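Long-range contact in Atu0111 protein (Agrobacterium tumefaciens, PDB 2FSQ), which is of unknown function but has a domain of the 2H clan, whose relatives include phosphoesterases acting on RNA and cyclic nucleotides: residues 12-26 against 185-199. Residues are numbered along the deposited sequence; the frame is centred on the assembly and turned at random.
Sequences LDYISTANHDQPPRH and YIVSWFEPECLPRWQ. With ACY (acetic acid), chain C.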
ATOM      1  N   LEU A  12     -13.909  10.314  -0.185  1.00 29.50           N
ATOM      2  CA  LEU A  12     -14.359   9.646  -1.419  1.00 28.71           C
ATOM      3  C   LEU A  12     -14.436  10.587  -2.630  1.00 28.97           C
ATOM      4  O   LEU A  12     -14.174  10.175  -3.765  1.00 29.28           O
ATOM      5  CB  LEU A  12     -15.720   8.970  -1.201  1.00 28.34           C
ATOM      6  CG  LEU A  12     -16.422   8.348  -2.412  1.00 27.34           C
ATOM      7  CD1 LEU A  12     -15.620   7.212  -3.003  1.00 27.54           C
ATOM      8  CD2 LEU A  12     -17.797   7.856  -2.034  1.00 26.97           C
ATOM      9  N   ASP A  13     -14.794  11.845  -2.384  1.00 29.05           N
ATOM     10  CA  ASP A  13     -14.930  12.857  -3.435  1.00 29.22           C
ATOM     11  C   ASP A  13     -13.620  13.153  -4.181  1.00 28.19           C
ATOM     12  O   ASP A  13     -13.645  13.757  -5.247  1.00 28.17           O
ATOM     13  CB  ASP A  13     -15.476  14.161  -2.847  1.00 30.40           C
ATOM     14  CG  ASP A  13     -16.291  14.957  -3.847  1.00 32.72           C
ATOM     15  OD1 ASP A  13     -17.425  14.534  -4.159  1.00 36.79           O
ATOM     16  OD2 ASP A  13     -15.800  16.008  -4.319  1.00 34.90           O
ATOM     17  N   TYR A  14     -12.482  12.744  -3.620  1.00 26.98           N
ATOM     18  CA  TYR A  14     -11.193  12.919  -4.304  1.00 25.53           C
ATOM     19  C   TYR A  14     -11.177  12.299  -5.720  1.00 24.40           C
ATOM     20  O   TYR A  14     -10.541  12.808  -6.659  1.00 22.96           O
ATOM     21  CB  TYR A  14     -10.047  12.325  -3.468  1.00 26.44           C
ATOM     22  CG  TYR A  14      -8.746  12.274  -4.247  1.00 27.35           C
ATOM     23  CD1 TYR A  14      -7.995  13.435  -4.463  1.00 28.84           C
ATOM     24  CD2 TYR A  14      -8.294  11.077  -4.813  1.00 27.85           C
ATOM     25  CE1 TYR A  14      -6.812  13.395  -5.211  1.00 28.81           C
ATOM     26  CE2 TYR A  14      -7.113  11.030  -5.555  1.00 29.54           C
ATOM     27  CZ  TYR A  14      -6.385  12.191  -5.748  1.00 28.91           C
ATOM     28  OH  TYR A  14      -5.221  12.138  -6.481  1.00 30.08           O
ATOM     29  N   ILE A  15     -11.876  11.183  -5.871  1.00 23.63           N
ATOM     30  CA  ILE A  15     -11.808  10.418  -7.117  1.00 23.33           C
ATOM     31  C   ILE A  15     -12.838  10.844  -8.167  1.00 22.67           C
ATOM     32  O   ILE A  15     -12.956  10.229  -9.232  1.00 22.03           O
ATOM     33  CB  ILE A  15     -11.907   8.913  -6.844  1.00 23.40           C
ATOM     34  CG1 ILE A  15     -13.312   8.556  -6.338  1.00 23.80           C
ATOM     35  CG2 ILE A  15     -10.779   8.485  -5.888  1.00 25.06           C
ATOM     36  CD1 ILE A  15     -13.634   7.089  -6.373  1.00 24.15           C
ATOM     37  N   SER A  16     -13.581  11.897  -7.865  1.00 23.41           N
ATOM     38  CA  SER A  16     -14.552  12.439  -8.790  1.00 22.85           C
ATOM     39  C   SER A  16     -13.881  13.061 -10.007  1.00 23.56           C
ATOM     40  O   SER A  16     -12.812  13.672  -9.890  1.00 23.61           O
ATOM     41  CB  SER A  16     -15.387  13.504  -8.090  1.00 23.98           C
ATOM     42  OG  SER A  16     -16.312  14.067  -9.006  1.00 23.96           O
ATOM     43  N   THR A  17     -14.533  12.917 -11.160  1.00 22.46           N
ATOM     44  CA  THR A  17     -14.078  13.548 -12.406  1.00 23.67           C
ATOM     45  C   THR A  17     -13.925  15.056 -12.209  1.00 23.48           C
ATOM     46  O   THR A  17     -13.035  15.680 -12.782  1.00 24.46           O
ATOM     47  CB  THR A  17     -15.049  13.276 -13.586  1.00 22.53           C
ATOM     48  OG1 THR A  17     -16.394  13.585 -13.202  1.00 25.24           O
ATOM     49  CG2 THR A  17     -14.993  11.809 -14.032  1.00 24.20           C
ATOM     50  N   ALA A  18     -14.781  15.628 -11.369  1.00 23.77           N
ATOM     51  CA  ALA A  18     -14.767  17.071 -11.090  1.00 23.77           C
ATOM     52  C   ALA A  18     -13.504  17.568 -10.371  1.00 24.15           C
ATOM     53  O   ALA A  18     -13.263  18.776 -10.319  1.00 24.83           O
ATOM     54  CB  ALA A  18     -16.009  17.444 -10.280  1.00 24.05           C
ATOM     55  N   ASN A  19     -12.717  16.655  -9.803  1.00 23.59           N
ATOM     56  CA  ASN A  19     -11.526  17.015  -9.018  1.00 23.85           C
ATOM     57  C   ASN A  19     -10.223  16.957  -9.819  1.00 23.89           C
ATOM     58  O   ASN A  19      -9.136  17.080  -9.245  1.00 23.89           O
ATOM     59  CB  ASN A  19     -11.435  16.124  -7.764  1.00 24.50           C
ATOM     60  CG  ASN A  19     -10.438  16.651  -6.726  1.00 24.98           C
ATOM     61  OD1 ASN A  19     -10.557  17.777  -6.239  1.00 26.71           O
ATOM     62  ND2 ASN A  19      -9.456  15.827  -6.376  1.00 26.24           N
ATOM     63  N   HIS A  20     -10.321  16.774 -11.139  1.00 23.70           N
ATOM     64  CA  HIS A  20      -9.129  16.440 -11.954  1.00 23.83           C
ATOM     65  C   HIS A  20      -9.144  17.011 -13.368  1.00 23.90           C
ATOM     66  O   HIS A  20     -10.212  17.103 -13.983  1.00 24.89           O
ATOM     67  CB  HIS A  20      -8.983  14.921 -12.023  1.00 23.96           C
ATOM     68  CG  HIS A  20      -8.765  14.290 -10.692  1.00 21.76           C
ATOM     69  ND1 HIS A  20      -7.526  14.245 -10.088  1.00 22.36           N
ATOM     70  CD2 HIS A  20      -9.629  13.699  -9.834  1.00 21.16           C
ATOM     71  CE1 HIS A  20      -7.635  13.639  -8.919  1.00 22.44           C
ATOM     72  NE2 HIS A  20      -8.898  13.291  -8.744  1.00 22.65           N
ATOM     73  N   ASP A  21      -7.957  17.380 -13.878  1.00 23.76           N
ATOM     74  CA  ASP A  21      -7.793  17.921 -15.240  1.00 23.46           C
ATOM     75  C   ASP A  21      -6.872  17.051 -16.113  1.00 23.02           C
ATOM     76  O   ASP A  21      -6.419  17.468 -17.191  1.00 23.79           O
ATOM     77  CB  ASP A  21      -7.289  19.384 -15.190  1.00 23.76           C
ATOM     78  CG  ASP A  21      -5.860  19.514 -14.637  1.00 24.55           C
ATOM     79  OD1 ASP A  21      -5.322  18.541 -14.061  1.00 24.29           O
ATOM     80  OD2 ASP A  21      -5.276  20.607 -14.758  1.00 25.00           O
ATOM     81  N   GLN A  22      -6.602  15.839 -15.631  1.00 21.99           N
ATOM     82  CA  GLN A  22      -5.736  14.879 -16.316  1.00 20.77           C
ATOM     83  C   GLN A  22      -6.040  13.497 -15.715  1.00 20.56           C
ATOM     84  O   GLN A  22      -6.568  13.406 -14.601  1.00 19.88           O
ATOM     85  CB  GLN A  22      -4.258  15.243 -16.132  1.00 21.64           C
ATOM     86  CG  GLN A  22      -3.829  15.316 -14.673  1.00 21.86           C
ATOM     87  CD  GLN A  22      -2.425  15.831 -14.470  1.00 21.50           C
ATOM     88  OE1 GLN A  22      -1.958  16.722 -15.185  1.00 23.44           O
ATOM     89  NE2 GLN A  22      -1.754  15.299 -13.463  1.00 22.49           N
ATOM     90  N   PRO A  23      -5.745  12.420 -16.460  1.00 19.40           N
ATOM     91  CA  PRO A  23      -6.036  11.071 -15.948  1.00 18.97           C
ATOM     92  C   PRO A  23      -5.163  10.740 -14.743  1.00 18.06           C
ATOM     93  O   PRO A  23      -4.184  11.465 -14.481  1.00 18.37           O
ATOM     94  CB  PRO A  23      -5.668  10.160 -17.129  1.00 18.91           C
ATOM     95  CG  PRO A  23      -4.748  10.998 -18.007  1.00 20.03           C
ATOM     96  CD  PRO A  23      -5.166  12.408 -17.818  1.00 19.89           C
ATOM     97  N   PRO A  24      -5.483   9.636 -14.028  1.00 17.23           N
ATOM     98  CA  PRO A  24      -4.594   9.225 -12.953  1.00 16.69           C
ATOM     99  C   PRO A  24      -3.147   9.176 -13.434  1.00 16.27           C
ATOM    100  O   PRO A  24      -2.867   8.668 -14.543  1.00 16.11           O
ATOM    101  CB  PRO A  24      -5.122   7.825 -12.583  1.00 16.32           C
ATOM    102  CG  PRO A  24      -6.575   7.926 -12.831  1.00 16.61           C
ATOM    103  CD  PRO A  24      -6.639   8.724 -14.146  1.00 17.71           C
ATOM    104  N   ARG A  25      -2.232   9.697 -12.613  0.50 15.96           N
ATOM    105  CA  ARG A  25      -0.824   9.777 -12.994  0.50 16.56           C
ATOM    106  C   ARG A  25      -0.152   8.420 -13.207  0.50 15.30           C
ATOM    107  O   ARG A  25       0.840   8.327 -13.941  0.50 15.52           O
ATOM    108  CB  ARG A  25      -0.016  10.646 -12.016  0.50 16.69           C
ATOM    109  CG  ARG A  25       0.304  10.018 -10.669  0.50 18.73           C
ATOM    110  CD  ARG A  25       1.067  11.018  -9.773  0.50 18.79           C
ATOM    111  NE  ARG A  25       2.504  11.077 -10.068  0.50 21.94           N
ATOM    112  CZ  ARG A  25       3.124  12.055 -10.734  0.50 23.57           C
ATOM    113  NH1 ARG A  25       2.452  13.104 -11.206  0.50 24.30           N
ATOM    114  NH2 ARG A  25       4.437  11.982 -10.936  0.50 20.37           N
ATOM    115  N   HIS A  26      -0.691   7.366 -12.584  1.00 14.65           N
ATOM    116  CA  HIS A  26      -0.126   6.041 -12.732  1.00 13.47           C
ATOM    117  C   HIS A  26      -0.541   5.402 -14.074  1.00 12.48           C
ATOM    118  O   HIS A  26       0.044   4.396 -14.480  1.00 12.96           O
ATOM    119  CB  HIS A  26      -0.588   5.115 -11.610  1.00 13.24           C
ATOM    120  CG  HIS A  26       0.144   5.265 -10.310  1.00 14.34           C
ATOM    121  ND1 HIS A  26       1.522   5.215 -10.193  1.00 15.34           N
ATOM    122  CD2 HIS A  26      -0.339   5.345  -9.045  1.00 17.91           C
ATOM    123  CE1 HIS A  26       1.850   5.324  -8.915  1.00 17.30           C
ATOM    124  NE2 HIS A  26       0.740   5.397  -8.200  1.00 18.92           N
ATOM    125  N   TYR A 185      -6.272   0.243  -7.847  1.00 11.44           N
ATOM    126  CA  TYR A 185      -5.863   1.551  -8.338  1.00 11.52           C
ATOM    127  C   TYR A 185      -6.984   2.140  -9.170  1.00 12.46           C
ATOM    128  O   TYR A 185      -7.639   1.424  -9.930  1.00 12.39           O
ATOM    129  CB  TYR A 185      -4.610   1.421  -9.204  1.00 12.57           C
ATOM    130  CG  TYR A 185      -3.367   1.179  -8.396  1.00 12.77           C
ATOM    131  CD1 TYR A 185      -2.538   2.248  -8.043  1.00 13.90           C
ATOM    132  CD2 TYR A 185      -3.037  -0.093  -7.941  1.00 12.81           C
ATOM    133  CE1 TYR A 185      -1.415   2.049  -7.270  1.00 13.71           C
ATOM    134  CE2 TYR A 185      -1.895  -0.302  -7.160  1.00 11.56           C
ATOM    135  CZ  TYR A 185      -1.101   0.781  -6.828  1.00 12.74           C
ATOM    136  OH  TYR A 185       0.025   0.593  -6.075  1.00 14.45           O
ATOM    137  N   ILE A 186      -7.158   3.450  -9.080  1.00 13.05           N
ATOM    138  CA  ILE A 186      -8.129   4.136  -9.935  1.00 13.08           C
ATOM    139  C   ILE A 186      -7.557   4.216 -11.358  1.00 13.26           C
ATOM    140  O   ILE A 186      -6.477   4.777 -11.567  1.00 13.41           O
ATOM    141  CB  ILE A 186      -8.407   5.568  -9.445  1.00 14.22           C
ATOM    142  CG1 ILE A 186      -8.745   5.576  -7.951  1.00 15.85           C
ATOM    143  CG2 ILE A 186      -9.481   6.235 -10.318  1.00 16.68           C
ATOM    144  CD1 ILE A 186     -10.044   4.948  -7.623  1.00 20.01           C
ATOM    145  N   VAL A 187      -8.278   3.646 -12.326  1.00 13.24           N
ATOM    146  CA  VAL A 187      -7.886   3.723 -13.735  1.00 12.79           C
ATOM    147  C   VAL A 187      -8.503   4.928 -14.440  1.00 13.27           C
ATOM    148  O   VAL A 187      -7.829   5.589 -15.248  1.00 12.84           O
ATOM    149  CB  VAL A 187      -8.258   2.424 -14.475  1.00 13.02           C
ATOM    150  CG1 VAL A 187      -7.761   2.469 -15.930  1.00 14.35           C
ATOM    151  CG2 VAL A 187      -7.685   1.228 -13.745  1.00 13.20           C
ATOM    152  N   SER A 188      -9.775   5.207 -14.130  1.00 13.44           N
ATOM    153  CA  SER A 188     -10.460   6.405 -14.629  1.00 14.96           C
ATOM    154  C   SER A 188     -11.326   6.978 -13.533  1.00 15.41           C
ATOM    155  O   SER A 188     -11.862   6.226 -12.724  1.00 15.72           O
ATOM    156  CB  SER A 188     -11.298   6.120 -15.883  1.00 15.24           C
ATOM    157  OG  SER A 188     -12.284   5.120 -15.660  1.00 16.38           O
ATOM    158  N   TRP A 189     -11.424   8.305 -13.486  1.00 16.37           N
ATOM    159  CA  TRP A 189     -12.142   8.977 -12.403  1.00 17.24           C
ATOM    160  C   TRP A 189     -13.632   8.649 -12.447  1.00 18.12           C
ATOM    161  O   TRP A 189     -14.181   8.347 -13.507  1.00 18.25           O
ATOM    162  CB  TRP A 189     -11.887  10.497 -12.446  1.00 17.88           C
ATOM    163  CG  TRP A 189     -10.414  10.870 -12.414  1.00 18.77           C
ATOM    164  CD1 TRP A 189      -9.719  11.539 -13.394  1.00 19.04           C
ATOM    165  CD2 TRP A 189      -9.469  10.589 -11.376  1.00 18.15           C
ATOM    166  NE1 TRP A 189      -8.402  11.690 -13.022  1.00 19.91           N
ATOM    167  CE2 TRP A 189      -8.219  11.133 -11.785  1.00 17.27           C
ATOM    168  CE3 TRP A 189      -9.555   9.970 -10.123  1.00 18.65           C
ATOM    169  CZ2 TRP A 189      -7.063  11.037 -11.000  1.00 18.84           C
ATOM    170  CZ3 TRP A 189      -8.400   9.876  -9.338  1.00 19.93           C
ATOM    171  CH2 TRP A 189      -7.170  10.418  -9.781  1.00 18.85           C
ATOM    172  N   PHE A 190     -14.272   8.679 -11.280  1.00 18.29           N
ATOM    173  CA  PHE A 190     -15.684   8.308 -11.158  1.00 19.34           C
ATOM    174  C   PHE A 190     -16.587   9.495 -11.440  1.00 20.65           C
ATOM    175  O   PHE A 190     -16.323  10.603 -10.970  1.00 21.15           O
ATOM    176  CB  PHE A 190     -15.997   7.833  -9.726  1.00 18.88           C
ATOM    177  CG  PHE A 190     -15.531   6.434  -9.400  1.00 17.31           C
ATOM    178  CD1 PHE A 190     -14.490   5.810 -10.094  1.00 17.64           C
ATOM    179  CD2 PHE A 190     -16.111   5.761  -8.327  1.00 16.61           C
ATOM    180  CE1 PHE A 190     -14.073   4.528  -9.740  1.00 16.20           C
ATOM    181  CE2 PHE A 190     -15.705   4.494  -7.972  1.00 16.58           C
ATOM    182  CZ  PHE A 190     -14.675   3.871  -8.681  1.00 17.31           C
ATOM    183  N   GLU A 191     -17.656   9.261 -12.197  1.00 21.72           N
ATOM    184  CA  GLU A 191     -18.708  10.266 -12.356  1.00 23.06           C
ATOM    185  C   GLU A 191     -19.341  10.540 -10.997  1.00 22.50           C
ATOM    186  O   GLU A 191     -19.537   9.608 -10.208  1.00 21.75           O
ATOM    187  CB  GLU A 191     -19.768   9.809 -13.359  1.00 23.78           C
ATOM    188  CG  GLU A 191     -19.274   9.689 -14.811  1.00 27.30           C
ATOM    189  CD  GLU A 191     -18.952  11.034 -15.474  1.00 30.76           C
ATOM    190  OE1 GLU A 191     -19.343  12.102 -14.946  1.00 34.49           O
ATOM    191  OE2 GLU A 191     -18.307  11.023 -16.549  1.00 34.69           O
ATOM    192  N   PRO A 192     -19.639  11.818 -10.695  1.00 22.39           N
ATOM    193  CA  PRO A 192     -20.179  12.119  -9.356  1.00 22.13           C
ATOM    194  C   PRO A 192     -21.495  11.411  -8.982  1.00 21.70           C
ATOM    195  O   PRO A 192     -21.746  11.176  -7.797  1.00 21.44           O
ATOM    196  CB  PRO A 192     -20.372  13.645  -9.378  1.00 22.81           C
ATOM    197  CG  PRO A 192     -20.244  14.052 -10.786  1.00 23.63           C
ATOM    198  CD  PRO A 192     -19.458  13.035 -11.512  1.00 22.67           C
ATOM    199  N   GLU A 193     -22.320  11.053  -9.963  0.60 21.02           N
ATOM    200  CA  GLU A 193     -23.646  10.501  -9.659  0.60 20.65           C
ATOM    201  C   GLU A 193     -23.634   9.146  -8.928  0.60 19.77           C
ATOM    202  O   GLU A 193     -24.604   8.794  -8.247  0.60 19.28           O
ATOM    203  CB  GLU A 193     -24.529  10.445 -10.912  0.60 21.06           C
ATOM    204  CG  GLU A 193     -24.955  11.822 -11.448  0.60 22.19           C
ATOM    205  CD  GLU A 193     -23.887  12.529 -12.283  0.60 23.50           C
ATOM    206  OE1 GLU A 193     -22.872  11.899 -12.661  0.60 22.66           O
ATOM    207  OE2 GLU A 193     -24.074  13.732 -12.571  0.60 25.93           O
ATOM    208  N   CYS A 194     -22.539   8.393  -9.048  1.00 19.28           N
ATOM    209  CA  CYS A 194     -22.434   7.107  -8.356  1.00 17.99           C
ATOM    210  C   CYS A 194     -21.841   7.203  -6.955  1.00 17.73           C
ATOM    211  O   CYS A 194     -21.774   6.197  -6.244  1.00 16.45           O
ATOM    212  CB  CYS A 194     -21.570   6.131  -9.159  1.00 17.89           C
ATOM    213  SG  CYS A 194     -19.772   6.422  -9.111  1.00 18.09           S
ATOM    214  N   LEU A 195     -21.395   8.392  -6.573  1.00 16.67           N
ATOM    215  CA  LEU A 195     -20.681   8.542  -5.302  1.00 17.55           C
ATOM    216  C   LEU A 195     -21.528   8.277  -4.057  1.00 16.82           C
ATOM    217  O   LEU A 195     -21.035   7.640  -3.130  1.00 16.51           O
ATOM    218  CB  LEU A 195     -19.931   9.879  -5.237  1.00 18.32           C
ATOM    219  CG  LEU A 195     -18.882  10.055  -6.340  1.00 20.08           C
ATOM    220  CD1 LEU A 195     -18.188  11.408  -6.186  1.00 22.33           C
ATOM    221  CD2 LEU A 195     -17.857   8.920  -6.361  1.00 21.85           C
ATOM    222  N   PRO A 196     -22.777   8.787  -4.000  1.00 16.66           N
ATOM    223  CA  PRO A 196     -23.556   8.454  -2.797  1.00 16.36           C
ATOM    224  C   PRO A 196     -23.727   6.943  -2.576  1.00 15.34           C
ATOM    225  O   PRO A 196     -23.677   6.467  -1.435  1.00 16.06           O
ATOM    226  CB  PRO A 196     -24.907   9.143  -3.052  1.00 16.13           C
ATOM    227  CG  PRO A 196     -24.544  10.327  -3.942  1.00 17.62           C
ATOM    228  CD  PRO A 196     -23.503   9.729  -4.880  1.00 17.15           C
ATOM    229  N   ARG A 197     -23.869   6.178  -3.646  1.00 14.80           N
ATOM    230  CA  ARG A 197     -23.959   4.733  -3.511  1.00 14.37           C
ATOM    231  C   ARG A 197     -22.641   4.135  -2.979  1.00 14.91           C
ATOM    232  O   ARG A 197     -22.652   3.315  -2.059  1.00 14.83           O
ATOM    233  CB  ARG A 197     -24.356   4.105  -4.863  1.00 15.20           C
ATOM    234  CG  ARG A 197     -24.086   2.608  -4.947  1.00 14.55           C
ATOM    235  CD  ARG A 197     -24.731   1.878  -6.131  1.00 15.15           C
ATOM    236  NE  ARG A 197     -24.584   2.599  -7.379  1.00 15.67           N
ATOM    237  CZ  ARG A 197     -23.516   2.514  -8.173  1.00 16.35           C
ATOM    238  NH1 ARG A 197     -22.485   1.734  -7.846  1.00 16.59           N
ATOM    239  NH2 ARG A 197     -23.465   3.236  -9.286  1.00 17.91           N
ATOM    240  N   TRP A 198     -21.509   4.543  -3.553  1.00 14.24           N
ATOM    241  CA  TRP A 198     -20.227   4.094  -3.021  1.00 13.86           C
ATOM    242  C   TRP A 198     -20.084   4.473  -1.551  1.00 14.31           C
ATOM    243  O   TRP A 198     -19.624   3.664  -0.758  1.00 13.61           O
ATOM    244  CB  TRP A 198     -19.060   4.633  -3.849  1.00 14.40           C
ATOM    245  CG  TRP A 198     -18.741   3.738  -4.995  1.00 14.40           C
ATOM    246  CD1 TRP A 198     -19.352   3.718  -6.224  1.00 15.82           C
ATOM    247  CD2 TRP A 198     -17.731   2.720  -5.032  1.00 13.72           C
ATOM    248  NE1 TRP A 198     -18.790   2.737  -7.019  1.00 15.24           N
ATOM    249  CE2 TRP A 198     -17.802   2.102  -6.307  1.00 15.25           C
ATOM    250  CE3 TRP A 198     -16.799   2.243  -4.099  1.00 13.87           C
ATOM    251  CZ2 TRP A 198     -16.931   1.069  -6.690  1.00 16.41           C
ATOM    252  CZ3 TRP A 198     -15.941   1.201  -4.481  1.00 14.44           C
ATOM    253  CH2 TRP A 198     -16.028   0.619  -5.762  1.00 16.12           C
ATOM    254  N   GLN A 199     -20.449   5.696  -1.185  1.00 14.18           N
ATOM    255  CA  GLN A 199     -20.305   6.079   0.223  1.00 15.31           C
ATOM    256  C   GLN A 199     -21.133   5.183   1.136  1.00 15.55           C
ATOM    257  O   GLN A 199     -20.671   4.765   2.212  1.00 15.92           O
ATOM    258  CB  GLN A 199     -20.683   7.526   0.472  1.00 16.13           C
ATOM    259  CG  GLN A 199     -20.299   7.953   1.898  1.00 18.96           C
ATOM    260  CD  GLN A 199     -18.801   7.847   2.152  1.00 19.50           C
ATOM    261  OE1 GLN A 199     -18.325   7.105   3.054  1.00 21.13           O
ATOM    262  NE2 GLN A 199     -18.047   8.572   1.356  1.00 19.27           N
TER
HETATM  263  C   ACY C 451     -26.360   5.497  -8.889  1.00 20.90           C
HETATM  264  O   ACY C 451     -26.676   4.568  -8.106  1.00 21.19           O
HETATM  265  OXT ACY C 451     -25.309   5.495  -9.560  1.00 21.72           O
HETATM  266  CH3 ACY C 451     -27.260   6.690  -9.046  1.00 20.90           C
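Trp189 is the large bump of this interface, slotted like a card between His20 and Pro24 of the N-terminal loop. The His20 imidazole lies flat on one face, its plane within 3° of the indole and its centroid 3.5 Å from that of the six-membered ring. Against the opposite face sits the pyrrolidine of Pro24, with CG 3.9 Å from the same centroid in a CH-pi contact. Turning within the slot is limited at the edge, where Trp189 NE1 donates to Gln22 O, 3.0 Å away and close to the indole plane. His20 NE2 in turn donates to Tyr14 O, which also accepts from Asn19 ND2; the Tyr14 ring completes an aromatic cluster. Alongside, the backbones form a single beta bridge between Ser16 and Phe190: Phe190 N donates to Ile15 O and Thr17 N to Phe190 O, each at 2.9 Å. A loop with little regular structure is thus held over the link from strand 184-186 to helix 195-212 by shape as much as by backbone bonding. Ile15, the answering bump, reaches between the Phe190 ring and Ile186. Its CG1 is tucked over the backbone (chi1 68°) and the chain then runs out extended, setting CD1 over the ring, 3.6 Å from its centroid, while CG2 meets Ile186 CD1. Leu12 CD2 settles against helix 195-212 among Leu195 O at 3.4 Å, Trp198 CB at 3.9 Å and Gln199 CB.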